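Local structure of angiotensin-converting enzyme (Anopheles gambiae, 6S1Y) at residues N116-K121 and D323-A328; L139-A144 and R346-E351; P166-F171 and Q478-P483. The protein probably cleaves peptides as a zinc metalloprotease of the angiotensin-converting enzyme family, and binds a gamma-linked glutamate dipeptide next to its zinc ion. All coordinates share one frame; numbering follows the deposited sequence.

Contact 1 (N116-K121 and D323-A328). With KSN ((2~{S})-2-[[(4~{S})-4-azanyl-5-oxidanyl-5-oxidanylidene-pentanoyl]amino]pentanedioic acid), chain H.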
loop_
_atom_site.group_PDB
_atom_site.type_symbol
_atom_site.label_atom_id
_atom_site.label_comp_id
_atom_site.label_asym_id
_atom_site.label_seq_id
_atom_site.Cartn_x
_atom_site.Cartn_y
_atom_site.Cartn_z
ATOM N N ASN A 116 -2.675 17.645 -9.494
ATOM C CA ASN A 116 -1.337 18.065 -9.895
ATOM C C ASN A 116 -0.430 16.850 -10.088
ATOM O O ASN A 116 0.340 16.782 -11.052
ATOM C CB ASN A 116 -0.791 19.031 -8.836
ATOM C CG ASN A 116 0.653 19.375 -9.049
ATOM O OD1 ASN A 116 1.538 18.779 -8.438
ATOM N ND2 ASN A 116 0.913 20.341 -9.917
ATOM N N TYR A 117 -0.558 15.854 -9.202
ATOM C CA TYR A 117 0.234 14.631 -9.293
ATOM C C TYR A 117 -0.098 13.844 -10.552
ATOM O O TYR A 117 0.801 13.399 -11.278
ATOM C CB TYR A 117 -0.030 13.788 -8.042
ATOM C CG TYR A 117 0.730 12.481 -7.917
ATOM C CD1 TYR A 117 0.357 11.350 -8.661
ATOM C CD2 TYR A 117 1.780 12.348 -7.005
ATOM C CE1 TYR A 117 1.028 10.162 -8.520
ATOM C CE2 TYR A 117 2.464 11.144 -6.859
ATOM C CZ TYR A 117 2.091 10.060 -7.621
ATOM O OH TYR A 117 2.765 8.843 -7.478
ATOM N N ALA A 118 -1.391 13.645 -10.819
ATOM C CA ALA A 118 -1.798 12.767 -11.918
ATOM C C ALA A 118 -1.536 13.390 -13.280
ATOM O O ALA A 118 -1.362 12.666 -14.266
ATOM C CB ALA A 118 -3.276 12.420 -11.784
ATOM N N LYS A 119 -1.485 14.710 -13.363
ATOM C CA LYS A 119 -1.376 15.394 -14.642
ATOM C C LYS A 119 0.050 15.784 -15.024
ATOM O O LYS A 119 0.254 16.361 -16.091
ATOM C CB LYS A 119 -2.245 16.656 -14.625
ATOM C CG LYS A 119 -3.754 16.418 -14.744
ATOM C CD LYS A 119 -4.504 17.749 -14.677
ATOM C CE LYS A 119 -5.902 17.654 -15.261
ATOM N NZ LYS A 119 -6.460 19.011 -15.582
ATOM N N ALA A 120 1.045 15.486 -14.203
ATOM C CA ALA A 120 2.389 15.963 -14.485
ATOM C C ALA A 120 2.968 15.269 -15.705
ATOM O O ALA A 120 2.798 14.062 -15.878
ATOM C CB ALA A 120 3.299 15.716 -13.287
ATOM N N LYS A 121 3.677 16.032 -16.542
ATOM C CA LYS A 121 4.347 15.503 -17.725
ATOM C C LYS A 121 5.739 16.098 -17.808
ATOM O O LYS A 121 6.010 17.154 -17.242
ATOM C CB LYS A 121 3.567 15.813 -19.027
ATOM C CG LYS A 121 2.125 15.308 -18.989
ATOM C CD LYS A 121 1.757 14.494 -20.227
ATOM C CE LYS A 121 0.483 13.665 -19.997
ATOM N NZ LYS A 121 -0.502 14.415 -19.139
ATOM N N ASP A 323 -6.680 12.821 -19.221
ATOM C CA ASP A 323 -5.975 12.782 -17.950
ATOM C C ASP A 323 -6.702 11.851 -16.996
ATOM O O ASP A 323 -7.932 11.741 -17.022
ATOM C CB ASP A 323 -5.866 14.173 -17.335
ATOM C CG ASP A 323 -4.817 15.018 -18.017
ATOM O OD1 ASP A 323 -3.637 14.584 -18.087
ATOM O OD2 ASP A 323 -5.186 16.104 -18.498
ATOM N N LEU A 324 -5.933 11.169 -16.153
ATOM C CA LEU A 324 -6.533 10.249 -15.201
ATOM C C LEU A 324 -5.527 9.940 -14.115
ATOM O O LEU A 324 -4.329 10.198 -14.262
ATOM C CB LEU A 324 -6.988 8.954 -15.872
ATOM C CG LEU A 324 -5.867 7.970 -16.206
ATOM C CD1 LEU A 324 -6.424 6.555 -16.193
ATOM C CD2 LEU A 324 -5.227 8.326 -17.536
ATOM N N VAL A 325 -6.043 9.393 -13.016
ATOM C CA VAL A 325 -5.213 8.813 -11.966
ATOM C C VAL A 325 -4.841 7.402 -12.412
ATOM O O VAL A 325 -5.700 6.516 -12.473
ATOM C CB VAL A 325 -5.939 8.785 -10.618
ATOM C CG1 VAL A 325 -5.145 7.928 -9.598
ATOM C CG2 VAL A 325 -6.170 10.194 -10.109
ATOM N N CYS A 326 -3.568 7.191 -12.731
ATOM C CA CYS A 326 -3.099 5.866 -13.091
ATOM C C CYS A 326 -2.686 5.036 -11.883
ATOM O O CYS A 326 -2.517 3.814 -12.025
ATOM C CB CYS A 326 -1.927 5.953 -14.069
ATOM S SG CYS A 326 -2.412 5.714 -15.817
ATOM N N HIS A 327 -2.539 5.647 -10.703
ATOM C CA HIS A 327 -2.153 4.876 -9.532
ATOM C C HIS A 327 -3.174 3.761 -9.307
ATOM O O HIS A 327 -4.372 4.020 -9.176
ATOM C CB HIS A 327 -2.049 5.768 -8.307
ATOM C CG HIS A 327 -1.341 5.105 -7.175
ATOM N ND1 HIS A 327 0.019 5.216 -6.992
ATOM C CD2 HIS A 327 -1.781 4.232 -6.237
ATOM C CE1 HIS A 327 0.375 4.494 -5.946
ATOM N NE2 HIS A 327 -0.698 3.877 -5.479
ATOM N N ALA A 328 -2.708 2.518 -9.276
ATOM C CA ALA A 328 -3.615 1.381 -9.300
ATOM C C ALA A 328 -4.568 1.403 -8.120
ATOM O O ALA A 328 -4.162 1.653 -6.988
ATOM C CB ALA A 328 -2.816 0.071 -9.285
HETATM C C10 KSN H . -6.484 4.128 -3.026
HETATM C C13 KSN H . -3.895 0.267 -3.016
HETATM C C17 KSN H . 2.459 1.820 -3.090
HETATM C C02 KSN H . 1.867 0.437 -2.793
HETATM C C03 KSN H . 0.335 0.345 -2.823
HETATM C C04 KSN H . -0.409 1.426 -3.590
HETATM C C05 KSN H . -1.282 0.922 -4.769
HETATM C C07 KSN H . -3.514 1.618 -3.670
HETATM C C08 KSN H . -4.715 2.491 -4.014
HETATM C C09 KSN H . -5.461 3.005 -2.768
HETATM N N01 KSN H . 2.311 -0.034 -1.477
HETATM N N06 KSN H . -2.743 1.082 -4.800
HETATM O O11 KSN H . -6.413 4.806 -4.098
HETATM O O12 KSN H . -7.397 4.401 -2.173
HETATM O O14 KSN H . -4.178 -0.702 -3.772
HETATM O O15 KSN H . -3.889 0.102 -1.781
HETATM O O16 KSN H . -0.746 0.446 -5.725
HETATM O O18 KSN H . 2.665 2.123 -4.297
HETATM O O19 KSN H . 2.761 2.670 -2.211
HETATM O O HOH W 1 1.888 6.649 -8.365
HETATM O O HOH W 2 -3.138 12.335 -16.720
HETATM O O HOH W 3 -2.253 16.643 -18.269
#

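Contact 2 (L139-A144 and R346-E351)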
loop_
_atom_site.group_PDB
_atom_site.type_symbol
_atom_site.label_atom_id
_atom_site.label_comp_id
_atom_site.label_asym_id
_atom_site.label_seq_id
_atom_site.Cartn_x
_atom_site.Cartn_y
_atom_site.Cartn_z
ATOM N N LEU A 139 8.426 7.153 -16.583
ATOM C CA LEU A 139 9.370 7.388 -15.495
ATOM C C LEU A 139 9.530 6.146 -14.619
ATOM O O LEU A 139 10.644 5.803 -14.208
ATOM C CB LEU A 139 8.930 8.597 -14.660
ATOM C CG LEU A 139 9.646 9.903 -15.012
ATOM C CD1 LEU A 139 9.369 10.345 -16.437
ATOM C CD2 LEU A 139 9.257 11.000 -14.016
ATOM N N THR A 140 8.432 5.453 -14.334
ATOM C CA THR A 140 8.514 4.191 -13.603
ATOM C C THR A 140 9.521 3.234 -14.235
ATOM O O THR A 140 10.275 2.546 -13.526
ATOM C CB THR A 140 7.134 3.555 -13.532
ATOM O OG1 THR A 140 6.317 4.343 -12.651
ATOM C CG2 THR A 140 7.213 2.101 -13.038
ATOM N N GLU A 141 9.570 3.186 -15.558
ATOM C CA GLU A 141 10.385 2.190 -16.242
ATOM C C GLU A 141 11.804 2.685 -16.431
ATOM O O GLU A 141 12.742 1.883 -16.434
ATOM C CB GLU A 141 9.721 1.796 -17.585
ATOM C CG GLU A 141 8.590 0.740 -17.361
ATOM C CD GLU A 141 7.692 0.438 -18.579
ATOM O OE1 GLU A 141 6.625 -0.183 -18.364
ATOM O OE2 GLU A 141 8.040 0.804 -19.732
ATOM N N ILE A 142 11.995 3.989 -16.557
ATOM C CA ILE A 142 13.342 4.546 -16.520
ATOM C C ILE A 142 14.017 4.207 -15.199
ATOM O O ILE A 142 15.143 3.696 -15.166
ATOM C CB ILE A 142 13.283 6.067 -16.756
ATOM C CG1 ILE A 142 12.748 6.331 -18.172
ATOM C CG2 ILE A 142 14.647 6.719 -16.552
ATOM C CD1 ILE A 142 12.314 7.751 -18.395
ATOM N N PHE A 143 13.348 4.503 -14.079
ATOM C CA PHE A 143 13.945 4.181 -12.787
ATOM C C PHE A 143 14.137 2.674 -12.635
ATOM O O PHE A 143 15.164 2.221 -12.117
ATOM C CB PHE A 143 13.097 4.773 -11.659
ATOM C CG PHE A 143 13.485 6.195 -11.322
ATOM C CD1 PHE A 143 12.916 7.267 -11.992
ATOM C CD2 PHE A 143 14.462 6.442 -10.376
ATOM C CE1 PHE A 143 13.297 8.569 -11.710
ATOM C CE2 PHE A 143 14.862 7.738 -10.088
ATOM C CZ PHE A 143 14.273 8.813 -10.771
ATOM N N ALA A 144 13.201 1.874 -13.143
ATOM C CA ALA A 144 13.316 0.430 -12.945
ATOM C C ALA A 144 14.528 -0.142 -13.689
ATOM O O ALA A 144 15.274 -0.960 -13.130
ATOM C CB ALA A 144 12.031 -0.273 -13.370
ATOM N N ARG A 346 1.172 -2.860 -17.017
ATOM C CA ARG A 346 2.245 -3.171 -17.954
ATOM C C ARG A 346 2.668 -4.619 -17.746
ATOM O O ARG A 346 2.377 -5.227 -16.719
ATOM C CB ARG A 346 3.426 -2.224 -17.760
ATOM C CG ARG A 346 3.023 -0.755 -17.947
ATOM C CD ARG A 346 2.962 -0.405 -19.416
ATOM N NE ARG A 346 4.313 -0.247 -19.945
ATOM C CZ ARG A 346 4.605 0.020 -21.215
ATOM N NH1 ARG A 346 3.637 0.149 -22.107
ATOM N NH2 ARG A 346 5.873 0.139 -21.589
ATOM N N VAL A 347 3.324 -5.191 -18.749
ATOM C CA VAL A 347 3.619 -6.624 -18.756
ATOM C C VAL A 347 5.016 -6.782 -18.160
ATOM O O VAL A 347 6.031 -6.748 -18.871
ATOM C CB VAL A 347 3.516 -7.229 -20.158
ATOM C CG1 VAL A 347 3.928 -8.694 -20.127
ATOM C CG2 VAL A 347 2.088 -7.124 -20.707
ATOM N N ASN A 348 5.068 -6.948 -16.835
ATOM C CA ASN A 348 6.297 -7.310 -16.140
ATOM C C ASN A 348 5.920 -7.927 -14.800
ATOM O O ASN A 348 4.757 -7.906 -14.384
ATOM C CB ASN A 348 7.238 -6.105 -15.961
ATOM C CG ASN A 348 6.598 -4.978 -15.170
ATOM O OD1 ASN A 348 6.277 -5.135 -13.993
ATOM N ND2 ASN A 348 6.409 -3.841 -15.813
ATOM N N MET A 349 6.932 -8.469 -14.117
ATOM C CA MET A 349 6.677 -9.213 -12.885
ATOM C C MET A 349 6.181 -8.304 -11.767
ATOM O O MET A 349 5.237 -8.652 -11.050
ATOM C CB MET A 349 7.950 -9.943 -12.443
ATOM C CG MET A 349 7.750 -10.823 -11.223
ATOM S SD MET A 349 9.190 -11.854 -10.807
ATOM C CE MET A 349 10.330 -10.625 -10.192
ATOM N N ARG A 350 6.817 -7.142 -11.589
ATOM C CA ARG A 350 6.354 -6.172 -10.597
ATOM C C ARG A 350 4.848 -5.939 -10.731
ATOM O O ARG A 350 4.091 -6.095 -9.766
ATOM C CB ARG A 350 7.143 -4.871 -10.780
ATOM C CG ARG A 350 6.937 -3.797 -9.721
ATOM C CD ARG A 350 7.876 -2.619 -9.987
ATOM N NE ARG A 350 7.545 -1.911 -11.229
ATOM C CZ ARG A 350 8.152 -2.086 -12.403
ATOM N NH1 ARG A 350 7.750 -1.377 -13.457
ATOM N NH2 ARG A 350 9.161 -2.964 -12.542
ATOM N N GLU A 351 4.393 -5.603 -11.937
ATOM C CA GLU A 351 2.979 -5.339 -12.165
ATOM C C GLU A 351 2.128 -6.590 -11.947
ATOM O O GLU A 351 0.980 -6.493 -11.499
ATOM C CB GLU A 351 2.781 -4.795 -13.587
ATOM C CG GLU A 351 3.319 -3.382 -13.841
ATOM C CD GLU A 351 2.288 -2.284 -13.571
ATOM O OE1 GLU A 351 2.661 -1.088 -13.599
ATOM O OE2 GLU A 351 1.114 -2.604 -13.328
#

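Contact 3 (P166-F171 and Q478-P483)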
loop_
_atom_site.group_PDB
_atom_site.type_symbol
_atom_site.label_atom_id
_atom_site.label_comp_id
_atom_site.label_asym_id
_atom_site.label_seq_id
_atom_site.Cartn_x
_atom_site.Cartn_y
_atom_site.Cartn_z
ATOM N N PRO A 166 4.931 22.792 -5.661
ATOM C CA PRO A 166 3.798 23.529 -6.241
ATOM C C PRO A 166 2.498 23.396 -5.472
ATOM O O PRO A 166 1.609 24.219 -5.688
ATOM C CB PRO A 166 3.659 22.917 -7.650
ATOM C CG PRO A 166 5.010 22.342 -7.961
ATOM C CD PRO A 166 5.538 21.848 -6.622
ATOM N N VAL A 167 2.321 22.390 -4.616
ATOM C CA VAL A 167 1.060 22.206 -3.922
ATOM C C VAL A 167 1.192 22.457 -2.422
ATOM O O VAL A 167 0.323 22.034 -1.657
ATOM C CB VAL A 167 0.463 20.817 -4.190
ATOM C CG1 VAL A 167 0.263 20.598 -5.695
ATOM C CG2 VAL A 167 1.340 19.733 -3.626
ATOM N N ARG A 168 2.260 23.151 -1.979
ATOM C CA ARG A 168 2.446 23.416 -0.555
ATOM C C ARG A 168 1.189 24.010 0.068
ATOM O O ARG A 168 0.709 23.537 1.100
ATOM C CB ARG A 168 3.635 24.364 -0.345
ATOM C CG ARG A 168 3.922 24.752 1.151
ATOM C CD ARG A 168 4.811 26.005 1.254
ATOM N NE ARG A 168 6.086 25.787 0.569
ATOM C CZ ARG A 168 7.147 25.184 1.118
ATOM N NH1 ARG A 168 7.092 24.749 2.374
ATOM N NH2 ARG A 168 8.269 25.012 0.412
ATOM N N GLU A 169 0.630 25.039 -0.561
ATOM C CA GLU A 169 -0.494 25.755 0.039
ATOM C C GLU A 169 -1.746 24.890 0.121
ATOM O O GLU A 169 -2.454 24.919 1.133
ATOM C CB GLU A 169 -0.766 27.036 -0.750
ATOM C CG GLU A 169 0.523 27.801 -1.085
ATOM C CD GLU A 169 0.278 29.267 -1.391
ATOM O OE1 GLU A 169 1.114 30.101 -0.981
ATOM O OE2 GLU A 169 -0.754 29.581 -2.030
ATOM N N SER A 170 -2.048 24.116 -0.924
ATOM C CA SER A 170 -3.160 23.180 -0.807
ATOM C C SER A 170 -2.919 22.192 0.324
ATOM O O SER A 170 -3.836 21.877 1.088
ATOM C CB SER A 170 -3.381 22.423 -2.119
ATOM O OG SER A 170 -3.547 23.331 -3.205
ATOM N N PHE A 171 -1.689 21.684 0.444
ATOM C CA PHE A 171 -1.373 20.807 1.565
ATOM C C PHE A 171 -1.617 21.497 2.899
ATOM O O PHE A 171 -2.188 20.899 3.819
ATOM C CB PHE A 171 0.077 20.332 1.484
ATOM C CG PHE A 171 0.478 19.408 2.598
ATOM C CD1 PHE A 171 0.295 18.043 2.483
ATOM C CD2 PHE A 171 1.039 19.906 3.759
ATOM C CE1 PHE A 171 0.679 17.175 3.522
ATOM C CE2 PHE A 171 1.410 19.070 4.786
ATOM C CZ PHE A 171 1.242 17.695 4.666
ATOM N N GLN A 478 12.593 25.583 0.700
ATOM C CA GLN A 478 11.850 26.067 -0.458
ATOM C C GLN A 478 11.279 24.912 -1.273
ATOM O O GLN A 478 10.292 25.098 -1.989
ATOM C CB GLN A 478 12.740 26.932 -1.347
ATOM C CG GLN A 478 13.171 28.238 -0.690
ATOM C CD GLN A 478 14.477 28.759 -1.260
ATOM O OE1 GLN A 478 15.410 29.078 -0.514
ATOM N NE2 GLN A 478 14.555 28.839 -2.594
ATOM N N ASP A 479 11.901 23.729 -1.200
ATOM C CA ASP A 479 11.300 22.507 -1.701
ATOM C C ASP A 479 10.270 22.019 -0.692
ATOM O O ASP A 479 10.291 22.410 0.478
ATOM C CB ASP A 479 12.356 21.430 -1.933
ATOM C CG ASP A 479 13.503 21.925 -2.790
ATOM O OD1 ASP A 479 13.239 22.441 -3.898
ATOM O OD2 ASP A 479 14.675 21.821 -2.346
ATOM N N PHE A 480 9.338 21.184 -1.163
ATOM C CA PHE A 480 8.398 20.550 -0.231
ATOM C C PHE A 480 8.003 19.186 -0.820
ATOM O O PHE A 480 7.060 19.075 -1.606
ATOM C CB PHE A 480 7.185 21.425 0.031
ATOM C CG PHE A 480 6.142 20.750 0.877
ATOM C CD1 PHE A 480 6.462 20.263 2.113
ATOM C CD2 PHE A 480 4.863 20.590 0.422
ATOM C CE1 PHE A 480 5.522 19.627 2.887
ATOM C CE2 PHE A 480 3.913 19.963 1.198
ATOM C CZ PHE A 480 4.242 19.479 2.432
ATOM N N ASP A 481 8.717 18.160 -0.403
ATOM C CA ASP A 481 8.785 16.921 -1.155
ATOM C C ASP A 481 7.782 15.824 -0.797
ATOM O O ASP A 481 7.537 14.944 -1.627
ATOM C CB ASP A 481 10.221 16.386 -1.031
ATOM C CG ASP A 481 11.221 17.250 -1.783
ATOM O OD1 ASP A 481 10.856 17.666 -2.911
ATOM O OD2 ASP A 481 12.349 17.512 -1.261
ATOM N N PRO A 482 7.160 15.845 0.376
ATOM C CA PRO A 482 6.210 14.758 0.744
ATOM C C PRO A 482 5.109 14.527 -0.276
ATOM O O PRO A 482 4.729 13.369 -0.517
ATOM C CB PRO A 482 5.635 15.245 2.084
ATOM C CG PRO A 482 6.813 15.988 2.670
ATOM C CD PRO A 482 7.421 16.738 1.524
ATOM N N PRO A 483 4.541 15.571 -0.886
ATOM C CA PRO A 483 3.411 15.331 -1.814
ATOM C C PRO A 483 3.809 14.629 -3.111
ATOM O O PRO A 483 2.921 14.226 -3.868
ATOM C CB PRO A 483 2.864 16.744 -2.097
ATOM C CG PRO A 483 3.385 17.581 -0.963
ATOM C CD PRO A 483 4.746 17.005 -0.639
HETATM O O HOH W 4 8.965 23.069 2.817
#

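Contact 1 (N116-K121 and D323-A328)
The Tyr117 and His327 rings meet through one water, which lies in the plane of both and at the edge of each. That water is hydrogen-bonded to Tyr117 OH (2.5 Å) and to His327 ND1 (2.7 Å), with the proton directions undecided. On the other side of the ring His327 NE2 packs against the carbons C05 and C04 of the gamma-glutamyl ligand KSN, 3.1 Å from C05, which lies obliquely to the ring. Tyr486 stacks on the imidazole and His487 meets it nearly at right angles. Ala328 then offers its backbone O to the ligand N06 at 2.7 Å, an N-H...O angle of 137° marking a bent bond. The 323-328 loop therefore forms part of the ligand pocket of this zinc peptidase fold, running into strand 329-332 and tied down by the Cys326-Cys344 disulfide, while the last turn of helix 100-119 backs it.

Back toward the start of the loop, Ala118 CB rests on Leu324 O at 3.5 Å and also touches Val325 CG2. At the far end the Asp323 carboxylate is approached by two lysines. Lys119, extended beyond CG, crosses it at about a right angle and touches with its methylenes, its NZ staying beyond salt-bridge range. Lys121 is bent at chi2 and again at chi4 (36°), which brings NZ to 3.3 Å from Asp323 OD1 in a salt bridge whose hydrogen bond is weak. A second water bridges Ala118 O, Asp323 OD1 (2.7 Å) and Leu324 N; a third joins Asp323 OD1 and, weakly, Lys119 O.

Contact 2 (L139-A144 and R346-E351)
A side-on salt bridge between Glu141 and Arg346 dominates this polar contact, which joins helix 135-145 to the turn leading into helix 349-368. The backbones stay well apart: Glu141 CA and Arg346 CA, among the nearest, are 9.9 Å from each other, and the junction is made by side chains. Arg346 NE donates to Glu141 OE1 at 2.8 Å with an N-H...O angle of 166°, and Arg346 NH2 donates to Glu141 OE2 at 2.9 Å. Both carboxylate oxygens are met on their syn sides, and the carboxylate and guanidinium planes lie only 26° apart, the geometry of a bidentate pair. The second bond is a little less regular, OE2 being tilted from the guanidinium plane. An extended Glu141 meets an Arg346 folded at chi2 and chi3, and this curl brings the NE edge of the guanidinium round to the acid. Two bonds in nearly one plane would be expected to restrict rotation of both end groups.

Arg350 supplies the second point of touch. Bent at chi3, its chain brings NH1 to 3.5 Å from Thr140 CG2 and NH2 to 4.0 Å from Ala144 CB, both methyls meeting the guanidinium obliquely. Thr140 turns its methyl to Arg350, while its hydroxyl OG1 is hydrogen-bonded to Leu135 O within its own helix. One face of the Arg350 guanidinium has Asn348 OD1 above it, near the rim.

Asn348 OD1 accepts from Glu351 N at 2.8 Å, nearly straight at 171°. This is a helix N-cap by Asn348 at the start of helix 349-368, whose later turns carry the HExxH zinc-binding histidines His357 and His361.

Contact 3 (P166-F171 and Q478-P483)
Phe480 points the edge of its ring at the face of Phe171 in a T-shaped pair, with centroids 5.0 Å apart and planes at 62°, joining the first turn of helix 168-184 to the loop between strand 475-476 and helix 486-489. Its CZ sits 3.5 Å from Phe171 CD2, over the face but offset toward the rim. Each phenylalanine has CG anti to the backbone N (chi1 175° for Phe480 and -179° for Phe171); with both CB atoms directed at the other segment, this conformation lets the rings meet. Beside this pair, Val167 CG2 lies between the backbone N and the carbonyl carbon and packs on Pro483 CB at 3.7 Å. Pro483 CD in turn covers one face of the Phe480 ring.

Arg168 leaves its helix extended, then bends at chi3, laying one face of the guanidinium over Phe480 CB. Its NH2 is held chiefly by Glu477 O, with weak additional hydrogen bonds to Gln478 O at 3.1 Å and Asp479 O at 3.3 Å; a water links NH1 to Asp479 O. The contact thus sets aromatic and proline packing beside an arginine that collects loop carbonyls, three acceptors sharing the two protons of NH2.

How the contacts relate
From the N terminus the chain runs through helix 100-119, helix 135-145 and the start of helix 168-184, giving the first partners of contacts 1, 2 and 3 in turn. Their second partners follow in the same order, so all three contacts cross and none nests. Contacts 1 and 2 each close a loop of about 200 residues, contact 3 one of about 300. Contacts 1 and 3 touch directly, Tyr117 CD2 lying 3.8 Å from Pro483 O. Contact 2 touches neither, its nearest atoms about 6 Å from contact 1 and about 12 Å from contact 3. Together they tie three early helices to the ligand-pocket loop, the zinc-binding helix and the segment before helix 486-489.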